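Local coordinates for protein sulfide-quinone reductase (PDB 3HYW) that oxidises hydrogen sulfide with the help of a quinone, using a bound FAD and building up polysulfur on its active-site cysteines, at residues G144-G149 and A245-F250; P159-A164 and F184-P189; D337-R342 and I416-D421. All blocks are in the same frame, centred on the assembly; numbering follows the deposited sequence.

Interaction 1: residues G144-G149 and A245-F250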
loop_
_atom_site.group_PDB
_atom_site.type_symbol
_atom_site.label_atom_id
_atom_site.label_comp_id
_atom_site.label_asym_id
_atom_site.label_seq_id
_atom_site.Cartn_x
_atom_site.Cartn_y
_atom_site.Cartn_z
ATOM N N GLY A 144 -19.776 -23.210 4.999
ATOM C CA GLY A 144 -20.461 -22.183 4.230
ATOM C C GLY A 144 -19.839 -20.834 4.543
ATOM O O GLY A 144 -18.840 -20.775 5.264
ATOM N N PRO A 145 -20.427 -19.746 4.006
ATOM C CA PRO A 145 -19.877 -18.402 4.147
ATOM C C PRO A 145 -19.805 -17.932 5.591
ATOM O O PRO A 145 -20.770 -18.065 6.348
ATOM C CB PRO A 145 -20.863 -17.524 3.358
ATOM C CG PRO A 145 -21.600 -18.445 2.486
ATOM C CD PRO A 145 -21.668 -19.747 3.212
ATOM N N VAL A 146 -18.649 -17.394 5.955
ATOM C CA VAL A 146 -18.454 -16.770 7.258
ATOM C C VAL A 146 -18.320 -15.265 7.089
ATOM O O VAL A 146 -17.657 -14.784 6.162
ATOM C CB VAL A 146 -17.219 -17.355 7.978
ATOM C CG1 VAL A 146 -16.819 -16.507 9.187
ATOM C CG2 VAL A 146 -17.507 -18.769 8.415
ATOM N N VAL A 147 -18.989 -14.525 7.965
ATOM C CA VAL A 147 -18.743 -13.095 8.092
ATOM C C VAL A 147 -18.571 -12.697 9.550
ATOM O O VAL A 147 -19.329 -13.108 10.431
ATOM C CB VAL A 147 -19.774 -12.214 7.301
ATOM C CG1 VAL A 147 -21.160 -12.757 7.422
ATOM C CG2 VAL A 147 -19.718 -10.755 7.725
ATOM N N ILE A 148 -17.529 -11.917 9.787
ATOM C CA ILE A 148 -17.127 -11.524 11.125
ATOM C C ILE A 148 -16.928 -10.016 11.078
ATOM O O ILE A 148 -16.597 -9.475 10.036
ATOM C CB ILE A 148 -15.817 -12.269 11.541
ATOM C CG1 ILE A 148 -16.087 -13.775 11.679
ATOM C CG2 ILE A 148 -15.243 -11.719 12.856
ATOM C CD1 ILE A 148 -14.864 -14.660 11.497
ATOM N N GLY A 149 -17.150 -9.331 12.191
ATOM C CA GLY A 149 -16.807 -7.924 12.231
ATOM C C GLY A 149 -17.371 -7.134 13.382
ATOM O O GLY A 149 -17.570 -7.653 14.483
ATOM N N ALA A 245 -24.298 -15.520 4.570
ATOM C CA ALA A 245 -23.610 -15.969 5.777
ATOM C C ALA A 245 -24.291 -17.166 6.432
ATOM O O ALA A 245 -25.494 -17.136 6.706
ATOM C CB ALA A 245 -23.506 -14.836 6.767
ATOM N N LYS A 246 -23.513 -18.213 6.687
ATOM C CA LYS A 246 -23.994 -19.370 7.434
ATOM C C LYS A 246 -23.567 -19.258 8.901
ATOM O O LYS A 246 -24.276 -19.707 9.804
ATOM C CB LYS A 246 -23.486 -20.673 6.807
ATOM C CG LYS A 246 -23.958 -21.925 7.529
ATOM C CD LYS A 246 -23.759 -23.175 6.696
ATOM C CE LYS A 246 -24.363 -24.391 7.404
ATOM N NZ LYS A 246 -23.739 -24.622 8.747
ATOM N N PHE A 247 -22.408 -18.648 9.128
ATOM C CA PHE A 247 -21.928 -18.379 10.479
ATOM C C PHE A 247 -21.436 -16.943 10.565
ATOM O O PHE A 247 -20.717 -16.478 9.683
ATOM C CB PHE A 247 -20.808 -19.353 10.869
ATOM C CG PHE A 247 -20.114 -18.994 12.159
ATOM C CD1 PHE A 247 -19.057 -18.083 12.167
ATOM C CD2 PHE A 247 -20.524 -19.558 13.368
ATOM C CE1 PHE A 247 -18.421 -17.725 13.364
ATOM C CE2 PHE A 247 -19.887 -19.219 14.567
ATOM C CZ PHE A 247 -18.837 -18.297 14.563
ATOM N N THR A 248 -21.831 -16.246 11.628
ATOM C CA THR A 248 -21.320 -14.903 11.898
ATOM C C THR A 248 -20.814 -14.746 13.333
ATOM O O THR A 248 -21.245 -15.457 14.248
ATOM C CB THR A 248 -22.378 -13.791 11.627
ATOM O OG1 THR A 248 -23.466 -13.924 12.544
ATOM C CG2 THR A 248 -22.910 -13.861 10.204
ATOM N N MET A 249 -19.891 -13.806 13.510
ATOM C CA MET A 249 -19.447 -13.389 14.824
ATOM C C MET A 249 -19.255 -11.885 14.754
ATOM O O MET A 249 -18.352 -11.398 14.070
ATOM C CB MET A 249 -18.136 -14.090 15.208
ATOM C CG MET A 249 -17.797 -14.071 16.707
ATOM S SD MET A 249 -17.550 -12.442 17.444
ATOM C CE MET A 249 -15.991 -11.931 16.720
ATOM N N PHE A 250 -20.111 -11.152 15.459
ATOM C CA PHE A 250 -19.994 -9.707 15.513
ATOM C C PHE A 250 -19.741 -9.183 16.914
ATOM O O PHE A 250 -20.239 -9.734 17.898
ATOM C CB PHE A 250 -21.203 -9.024 14.854
ATOM C CG PHE A 250 -21.075 -8.927 13.369
ATOM C CD1 PHE A 250 -20.545 -7.784 12.780
ATOM C CD2 PHE A 250 -21.428 -10.000 12.558
ATOM C CE1 PHE A 250 -20.381 -7.707 11.405
ATOM C CE2 PHE A 250 -21.280 -9.923 11.181
ATOM C CZ PHE A 250 -20.756 -8.775 10.605
#
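The carbonyl oxygen of P145 takes two consecutive amides of the facing chain: K246 N at 2.8 Å from P145 O and F247 N at 3.3 Å from the same oxygen. A step resembling a beta bulge at K246 turns both N-H groups to one acceptor, and from there two parallel strands set off in the second sheet of this Rossmann-type flavoprotein. The ladder then alternates: V147 N gives to F247 O, M249 N to V147 O, and G149 N to M249 O, the last at 3.0 Å. The strand axes are only 3° apart, and CA-H groups, such as T248 CA at 3.1 Å from V147 O, fill in between the amide bonds.

V146, F247, I148 and M249 turn to one face, where F163 of helix 158-173 packs on F247, I148 and M249, and L167 on V146. There V146 CG1 reaches the edge of the F247 ring near its plane, and the twice-bent M249 chain brings CE to 3.9 Å from I148 CG2. V147, T248 and F250 occupy the other face and meet V231 of strand 230-234. With chi1 at 40°, V147 puts CG1 between its backbone N and carbonyl carbon, in tight contact with A245 CB at 3.2 Å. One face of the F250 ring lies over I148 C and G149 N, offset toward the rim, and F250 CD1 comes to 3.3 Å from G149 C, with no glycine side chain to intervene.

Interaction 2: residues P159-A164 and F184-P189. With FAD (flavin-adenine dinucleotide), chain G.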
loop_
_atom_site.group_PDB
_atom_site.type_symbol
_atom_site.label_atom_id
_atom_site.label_comp_id
_atom_site.label_asym_id
_atom_site.label_seq_id
_atom_site.Cartn_x
_atom_site.Cartn_y
_atom_site.Cartn_z
ATOM N N PRO A 159 -10.399 -8.127 19.099
ATOM C CA PRO A 159 -10.915 -9.502 19.202
ATOM C C PRO A 159 -11.590 -10.041 17.939
ATOM O O PRO A 159 -11.550 -11.251 17.711
ATOM C CB PRO A 159 -11.925 -9.411 20.342
ATOM C CG PRO A 159 -11.459 -8.247 21.155
ATOM C CD PRO A 159 -10.960 -7.263 20.153
ATOM N N ALA A 160 -12.213 -9.160 17.152
ATOM C CA ALA A 160 -12.814 -9.543 15.873
ATOM C C ALA A 160 -11.746 -9.966 14.869
ATOM O O ALA A 160 -11.908 -10.972 14.188
ATOM C CB ALA A 160 -13.669 -8.413 15.307
ATOM N N TYR A 161 -10.659 -9.198 14.794
ATOM C CA TYR A 161 -9.505 -9.555 13.966
ATOM C C TYR A 161 -8.869 -10.869 14.409
ATOM O O TYR A 161 -8.542 -11.721 13.572
ATOM C CB TYR A 161 -8.464 -8.439 14.002
ATOM C CG TYR A 161 -8.882 -7.222 13.233
ATOM C CD1 TYR A 161 -8.700 -7.163 11.854
ATOM C CD2 TYR A 161 -9.486 -6.141 13.869
ATOM C CE1 TYR A 161 -9.098 -6.051 11.134
ATOM C CE2 TYR A 161 -9.882 -5.027 13.153
ATOM C CZ TYR A 161 -9.684 -4.992 11.785
ATOM O OH TYR A 161 -10.062 -3.897 11.057
ATOM N N GLU A 162 -8.694 -11.028 15.722
ATOM C CA GLU A 162 -8.146 -12.260 16.290
ATOM C C GLU A 162 -8.989 -13.461 15.907
ATOM O O GLU A 162 -8.462 -14.455 15.412
ATOM C CB GLU A 162 -8.082 -12.192 17.819
ATOM C CG GLU A 162 -6.931 -11.425 18.393
ATOM C CD GLU A 162 -6.843 -11.607 19.897
ATOM O OE1 GLU A 162 -7.839 -11.289 20.586
ATOM O OE2 GLU A 162 -5.793 -12.085 20.385
ATOM N N PHE A 163 -10.295 -13.362 16.150
ATOM C CA PHE A 163 -11.224 -14.467 15.907
ATOM C C PHE A 163 -11.269 -14.861 14.430
ATOM O O PHE A 163 -11.300 -16.047 14.095
ATOM C CB PHE A 163 -12.635 -14.120 16.413
ATOM C CG PHE A 163 -13.619 -15.260 16.297
ATOM C CD1 PHE A 163 -14.461 -15.365 15.190
ATOM C CD2 PHE A 163 -13.695 -16.234 17.289
ATOM C CE1 PHE A 163 -15.365 -16.430 15.072
ATOM C CE2 PHE A 163 -14.598 -17.303 17.181
ATOM C CZ PHE A 163 -15.436 -17.395 16.076
ATOM N N ALA A 164 -11.275 -13.866 13.552
ATOM C CA ALA A 164 -11.280 -14.128 12.119
ATOM C C ALA A 164 -10.034 -14.911 11.687
ATOM O O ALA A 164 -10.131 -15.884 10.932
ATOM C CB ALA A 164 -11.405 -12.831 11.349
ATOM N N PHE A 184 -14.786 -9.984 6.266
ATOM C CA PHE A 184 -14.699 -9.152 7.451
ATOM C C PHE A 184 -15.420 -7.842 7.163
ATOM O O PHE A 184 -15.121 -7.182 6.171
ATOM C CB PHE A 184 -13.226 -8.905 7.789
ATOM C CG PHE A 184 -13.003 -8.323 9.151
ATOM C CD1 PHE A 184 -12.861 -9.153 10.258
ATOM C CD2 PHE A 184 -12.902 -6.947 9.328
ATOM C CE1 PHE A 184 -12.655 -8.619 11.534
ATOM C CE2 PHE A 184 -12.689 -6.408 10.595
ATOM C CZ PHE A 184 -12.562 -7.249 11.699
ATOM N N ILE A 185 -16.387 -7.484 8.008
ATOM C CA ILE A 185 -17.167 -6.249 7.808
ATOM C C ILE A 185 -17.073 -5.364 9.048
ATOM O O ILE A 185 -17.429 -5.778 10.149
ATOM C CB ILE A 185 -18.659 -6.528 7.478
ATOM C CG1 ILE A 185 -18.789 -7.477 6.283
ATOM C CG2 ILE A 185 -19.403 -5.208 7.207
ATOM C CD1 ILE A 185 -20.222 -7.716 5.828
ATOM N N THR A 186 -16.585 -4.145 8.865
ATOM C CA THR A 186 -16.332 -3.272 10.010
ATOM C C THR A 186 -16.840 -1.834 9.852
ATOM O O THR A 186 -16.921 -1.294 8.738
ATOM C CB THR A 186 -14.824 -3.288 10.394
ATOM O OG1 THR A 186 -14.612 -2.452 11.536
ATOM C CG2 THR A 186 -13.950 -2.816 9.221
ATOM N N SER A 187 -17.196 -1.240 10.990
ATOM C CA SER A 187 -17.522 0.177 11.098
ATOM C C SER A 187 -16.279 1.071 10.976
ATOM O O SER A 187 -16.394 2.260 10.669
ATOM C CB SER A 187 -18.238 0.441 12.423
ATOM O OG SER A 187 -17.642 -0.295 13.489
ATOM N N GLU A 188 -15.096 0.505 11.225
ATOM C CA GLU A 188 -13.836 1.224 11.019
ATOM C C GLU A 188 -13.788 1.788 9.609
ATOM O O GLU A 188 -14.252 1.129 8.668
ATOM C CB GLU A 188 -12.640 0.288 11.176
ATOM C CG GLU A 188 -12.353 -0.199 12.579
ATOM C CD GLU A 188 -11.486 -1.431 12.525
ATOM O OE1 GLU A 188 -12.004 -2.500 12.133
ATOM O OE2 GLU A 188 -10.283 -1.333 12.819
ATOM N N PRO A 189 -13.218 3.000 9.450
ATOM C CA PRO A 189 -13.094 3.608 8.128
ATOM C C PRO A 189 -12.135 2.819 7.240
ATOM O O PRO A 189 -12.223 2.894 6.023
ATOM C CB PRO A 189 -12.518 4.997 8.427
ATOM C CG PRO A 189 -11.833 4.849 9.753
ATOM C CD PRO A 189 -12.666 3.865 10.511
HETATM P PA FAD G . -14.184 -6.842 32.981
HETATM O O1A FAD G . -12.799 -7.427 33.088
HETATM O O2A FAD G . -15.135 -7.389 31.961
HETATM O O5B FAD G . -14.826 -6.963 34.439
HETATM C C5B FAD G . -16.067 -6.390 34.813
HETATM C C4B FAD G . -16.524 -7.114 36.070
HETATM O O4B FAD G . -17.635 -6.433 36.654
HETATM C C3B FAD G . -17.013 -8.517 35.751
HETATM O O3B FAD G . -16.549 -9.407 36.772
HETATM C C2B FAD G . -18.523 -8.391 35.794
HETATM O O2B FAD G . -19.152 -9.625 36.133
HETATM C C1B FAD G . -18.709 -7.346 36.878
HETATM N N9A FAD G . -20.001 -6.610 36.836
HETATM C C8A FAD G . -20.659 -6.164 35.744
HETATM N N7A FAD G . -21.785 -5.522 36.146
HETATM C C5A FAD G . -21.827 -5.577 37.498
HETATM C C6A FAD G . -22.721 -5.110 38.459
HETATM N N6A FAD G . -23.835 -4.438 38.089
HETATM N N1A FAD G . -22.466 -5.332 39.776
HETATM C C2A FAD G . -21.364 -5.998 40.164
HETATM N N3A FAD G . -20.488 -6.461 39.258
HETATM C C4A FAD G . -20.695 -6.259 37.925
HETATM N N1 FAD G . -7.340 -6.120 26.135
HETATM C C2 FAD G . -6.012 -6.319 25.921
HETATM O O2 FAD G . -5.181 -5.504 26.369
HETATM N N3 FAD G . -5.560 -7.396 25.234
HETATM C C4 FAD G . -6.434 -8.300 24.746
HETATM O O4 FAD G . -6.000 -9.386 24.041
HETATM C C4X FAD G . -7.796 -8.117 24.951
HETATM N N5 FAD G . -8.667 -9.023 24.452
HETATM C C5X FAD G . -9.996 -8.870 24.645
HETATM C C6 FAD G . -10.876 -9.829 24.133
HETATM C C7 FAD G . -12.249 -9.693 24.308
HETATM C C7M FAD G . -13.167 -10.753 23.729
HETATM C C8 FAD G . -12.739 -8.584 25.003
HETATM C C8M FAD G . -14.224 -8.369 25.227
HETATM C C9 FAD G . -11.853 -7.628 25.508
HETATM C C9A FAD G . -10.465 -7.761 25.347
HETATM N N10 FAD G . -9.590 -6.844 25.855
HETATM C C10 FAD G . -8.256 -7.006 25.657
HETATM C "C1'" FAD G . -10.098 -5.631 26.538
HETATM C "C2'" FAD G . -10.037 -5.509 28.047
HETATM O "O2'" FAD G . -8.721 -5.823 28.519
HETATM C "C3'" FAD G . -11.127 -6.385 28.667
HETATM O "O3'" FAD G . -12.417 -5.971 28.156
HETATM C "C4'" FAD G . -11.116 -6.292 30.186
HETATM O "O4'" FAD G . -11.844 -7.413 30.704
HETATM C "C5'" FAD G . -11.743 -4.987 30.665
HETATM O "O5'" FAD G . -11.634 -4.887 32.081
HETATM P P FAD G . -12.821 -4.293 32.997
HETATM O O1P FAD G . -12.381 -4.406 34.432
HETATM O O2P FAD G . -13.271 -2.949 32.466
HETATM O O3P FAD G . -14.077 -5.266 32.725
#
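F184 slides the end of its ring over Y161: F184 CZ sits 3.5 Å above the centre of the Y161 ring, with the two planes inclined by 32°. Its CG, anti to the backbone N (chi1 -167°), carries the ring to the helix, where F184 CE1 approaches A160 CB at 3.9 Å and A164 CB lies near CD1. The A160 carbonyl meets the edge of the same ring. This is the packing of a beta-alpha-beta crossover, in which helix 158-173 leads from strand 146-150 to its parallel neighbour 182-185. Further along the chain the contact turns polar. Y161 OH donates to E188 OE1 at 2.6 Å, reaching the syn side 24° out of the carboxylate plane. T186 OG1 gives to the anti lone pair of E188 OE1 at 2.7 Å, and itself receives E188 N at 3.0 Å, closing an ST turn. Two hydroxyls thus grip one buried carboxylate oxygen, and Y161 OH is also bonded to G192 N, while E188 OE2 is bonded to F194 N, and the F194 ring meets Y161 edge-to-face. At the start of the helix, P159 belongs to the flavin and octathiocane pockets, with P159 CG 3.4 Å from FAD C6.

Interaction 3: residues D337-R342 and I416-D421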
loop_
_atom_site.group_PDB
_atom_site.type_symbol
_atom_site.label_atom_id
_atom_site.label_comp_id
_atom_site.label_asym_id
_atom_site.label_seq_id
_atom_site.Cartn_x
_atom_site.Cartn_y
_atom_site.Cartn_z
ATOM N N ASP A 337 -0.625 15.225 45.994
ATOM C CA ASP A 337 -0.180 14.639 44.727
ATOM C C ASP A 337 -1.298 13.805 44.107
ATOM O O ASP A 337 -1.908 12.975 44.783
ATOM C CB ASP A 337 1.057 13.755 44.926
ATOM C CG ASP A 337 2.356 14.541 44.927
ATOM O OD1 ASP A 337 2.328 15.766 44.680
ATOM O OD2 ASP A 337 3.418 13.924 45.165
ATOM N N LYS A 338 -1.566 14.044 42.827
ATOM C CA LYS A 338 -2.560 13.273 42.086
ATOM C C LYS A 338 -1.980 12.777 40.768
ATOM O O LYS A 338 -1.183 13.468 40.136
ATOM C CB LYS A 338 -3.832 14.097 41.843
ATOM C CG LYS A 338 -4.604 14.483 43.123
ATOM C CD LYS A 338 -5.322 13.277 43.745
ATOM C CE LYS A 338 -5.694 13.528 45.203
ATOM N NZ LYS A 338 -4.495 13.641 46.091
ATOM N N TYR A 339 -2.401 11.583 40.356
ATOM C CA TYR A 339 -1.830 10.911 39.195
ATOM C C TYR A 339 -2.834 10.665 38.085
ATOM O O TYR A 339 -4.001 10.348 38.330
ATOM C CB TYR A 339 -1.198 9.571 39.597
ATOM C CG TYR A 339 -0.085 9.712 40.600
ATOM C CD1 TYR A 339 1.237 9.865 40.182
ATOM C CD2 TYR A 339 -0.352 9.700 41.970
ATOM C CE1 TYR A 339 2.265 10.001 41.105
ATOM C CE2 TYR A 339 0.664 9.838 42.898
ATOM C CZ TYR A 339 1.971 9.984 42.459
ATOM O OH TYR A 339 2.986 10.116 43.376
ATOM N N ALA A 340 -2.345 10.818 36.859
ATOM C CA ALA A 340 -3.056 10.414 35.663
ATOM C C ALA A 340 -2.336 9.195 35.068
ATOM O O ALA A 340 -1.098 9.131 35.099
ATOM C CB ALA A 340 -3.067 11.544 34.669
ATOM N N PRO A 341 -3.101 8.223 34.535
ATOM C CA PRO A 341 -2.481 7.102 33.832
ATOM C C PRO A 341 -1.901 7.552 32.498
ATOM O O PRO A 341 -2.458 8.438 31.844
ATOM C CB PRO A 341 -3.647 6.143 33.588
ATOM C CG PRO A 341 -4.862 7.015 33.577
ATOM C CD PRO A 341 -4.576 8.121 34.559
ATOM N N ARG A 342 -0.788 6.945 32.107
ATOM C CA ARG A 342 -0.199 7.194 30.802
ATOM C C ARG A 342 -1.189 6.840 29.690
ATOM O O ARG A 342 -1.274 7.540 28.682
ATOM C CB ARG A 342 1.086 6.367 30.642
ATOM C CG ARG A 342 1.797 6.535 29.304
ATOM C CD ARG A 342 2.365 7.936 29.122
ATOM N NE ARG A 342 3.085 8.042 27.854
ATOM C CZ ARG A 342 3.753 9.116 27.437
ATOM N NH1 ARG A 342 3.810 10.212 28.179
ATOM N NH2 ARG A 342 4.372 9.087 26.267
ATOM N N ILE A 416 2.162 5.787 35.158
ATOM C CA ILE A 416 1.401 6.913 35.700
ATOM C C ILE A 416 2.285 8.147 35.794
ATOM O O ILE A 416 3.510 8.040 35.864
ATOM C CB ILE A 416 0.748 6.588 37.085
ATOM C CG1 ILE A 416 1.809 6.311 38.165
ATOM C CG2 ILE A 416 -0.223 5.410 36.966
ATOM C CD1 ILE A 416 1.226 6.032 39.552
ATOM N N GLU A 417 1.662 9.318 35.787
ATOM C CA GLU A 417 2.397 10.573 35.891
ATOM C C GLU A 417 1.697 11.533 36.836
ATOM O O GLU A 417 0.473 11.545 36.916
ATOM C CB GLU A 417 2.589 11.213 34.508
ATOM C CG GLU A 417 1.289 11.539 33.770
ATOM C CD GLU A 417 1.446 11.568 32.251
ATOM O OE1 GLU A 417 2.539 11.934 31.761
ATOM O OE2 GLU A 417 0.468 11.222 31.549
ATOM N N LEU A 418 2.483 12.331 37.555
ATOM C CA LEU A 418 1.928 13.406 38.370
ATOM C C LEU A 418 1.094 14.327 37.490
ATOM O O LEU A 418 1.511 14.710 36.398
ATOM C CB LEU A 418 3.035 14.193 39.075
ATOM C CG LEU A 418 3.517 13.641 40.416
ATOM C CD1 LEU A 418 4.751 14.404 40.887
ATOM C CD2 LEU A 418 2.411 13.718 41.460
ATOM N N CYS A 419 -0.100 14.652 37.964
ATOM C CA CYS A 419 -1.006 15.497 37.219
ATOM C C CYS A 419 -1.262 16.775 38.005
ATOM O O CYS A 419 -1.881 16.753 39.077
ATOM C CB CYS A 419 -2.311 14.755 36.922
ATOM S SG CYS A 419 -3.437 15.677 35.865
ATOM N N LYS A 420 -0.762 17.880 37.464
ATOM C CA LYS A 420 -0.855 19.190 38.109
ATOM C C LYS A 420 -2.268 19.776 38.034
ATOM O O LYS A 420 -2.591 20.722 38.757
ATOM C CB LYS A 420 0.167 20.158 37.500
ATOM C CG LYS A 420 0.147 20.232 35.970
ATOM C CD LYS A 420 1.247 21.151 35.440
ATOM C CE LYS A 420 1.399 21.035 33.923
ATOM N NZ LYS A 420 1.897 19.686 33.496
ATOM N N ASP A 421 -3.095 19.216 37.153
ATOM C CA ASP A 421 -4.486 19.644 37.006
ATOM C C ASP A 421 -5.337 18.500 36.471
ATOM O O ASP A 421 -5.301 18.189 35.273
ATOM C CB ASP A 421 -4.588 20.868 36.084
ATOM C CG ASP A 421 -6.013 21.409 35.971
ATOM O OD1 ASP A 421 -6.831 21.181 36.892
ATOM O OD2 ASP A 421 -6.309 22.074 34.956
HETATM O O HOH W 1 -0.573 16.425 41.497
HETATM O O HOH W 2 -0.921 10.284 28.513
#
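D337 presents its CB and carboxylate carbon to the branch of L418, D337 CG lying 3.6 Å from L418 CD2. This begins a short two-stranded antiparallel ribbon of 339-341 with 416-418, near the C-terminus. K338 next receives C419 N on its carbonyl oxygen, 2.7 Å from K338 O. A water bridges the same end, accepting a hydrogen bond from K338 N and donating one to C419 O.

Y339 opposes L418 as a non-hydrogen-bonded pair. The same L418 CD2 that touches D337 lies over the face of the Y339 ring, 4.1 Å from its centroid in a CH-pi contact, while I416 CD1 comes in obliquely at CD1 of the ring. H326 of helix 314-332 also meets this tyrosine.

A340 and E417 form the hydrogen-bonded pair, A340 N to E417 O and E417 N to A340 O, both 2.9 Å. E417 CG, between its backbone N and carbonyl carbon (chi1 60°), approaches A340 O. A340 CB packs on C419 CB; C419 is disulfide-bonded to C430. P341 follows opposite I416, its CA 4.2 Å from I416 CG2. R342 forms a salt bridge with D361 and a cation-pi contact with Y178 of a neighbouring subunit, which also packs on E417. R342 NH1 remains 4.2 Å from E417 OE1, too far for a salt bridge, and a water donates to R342 O and weakly to E417 OE2.

Overall arrangement
Interactions 1 and 2 belong together. Strands 146-150 and 182-185 are neighbours in one sheet, linked by I148 O to I185 N at 2.8 Å, and interaction 2 is nested within the chain loop closed by interaction 1. Helix 158-173 lies on that sheet, F163 CE1 touching M249 CB at 3.6 Å. Both lie near the sulfur ligands: the M249 side chain is about 8 Å from bound hydrogen sulfide, that of Y161 about 6 Å from octathiocane. Interaction 3 stands apart beyond the chain's centre, its centre about 34 Å from that of interaction 2 and 44 Å from that of interaction 1. The R342 side chain lies about 11 Å from the bound quinone.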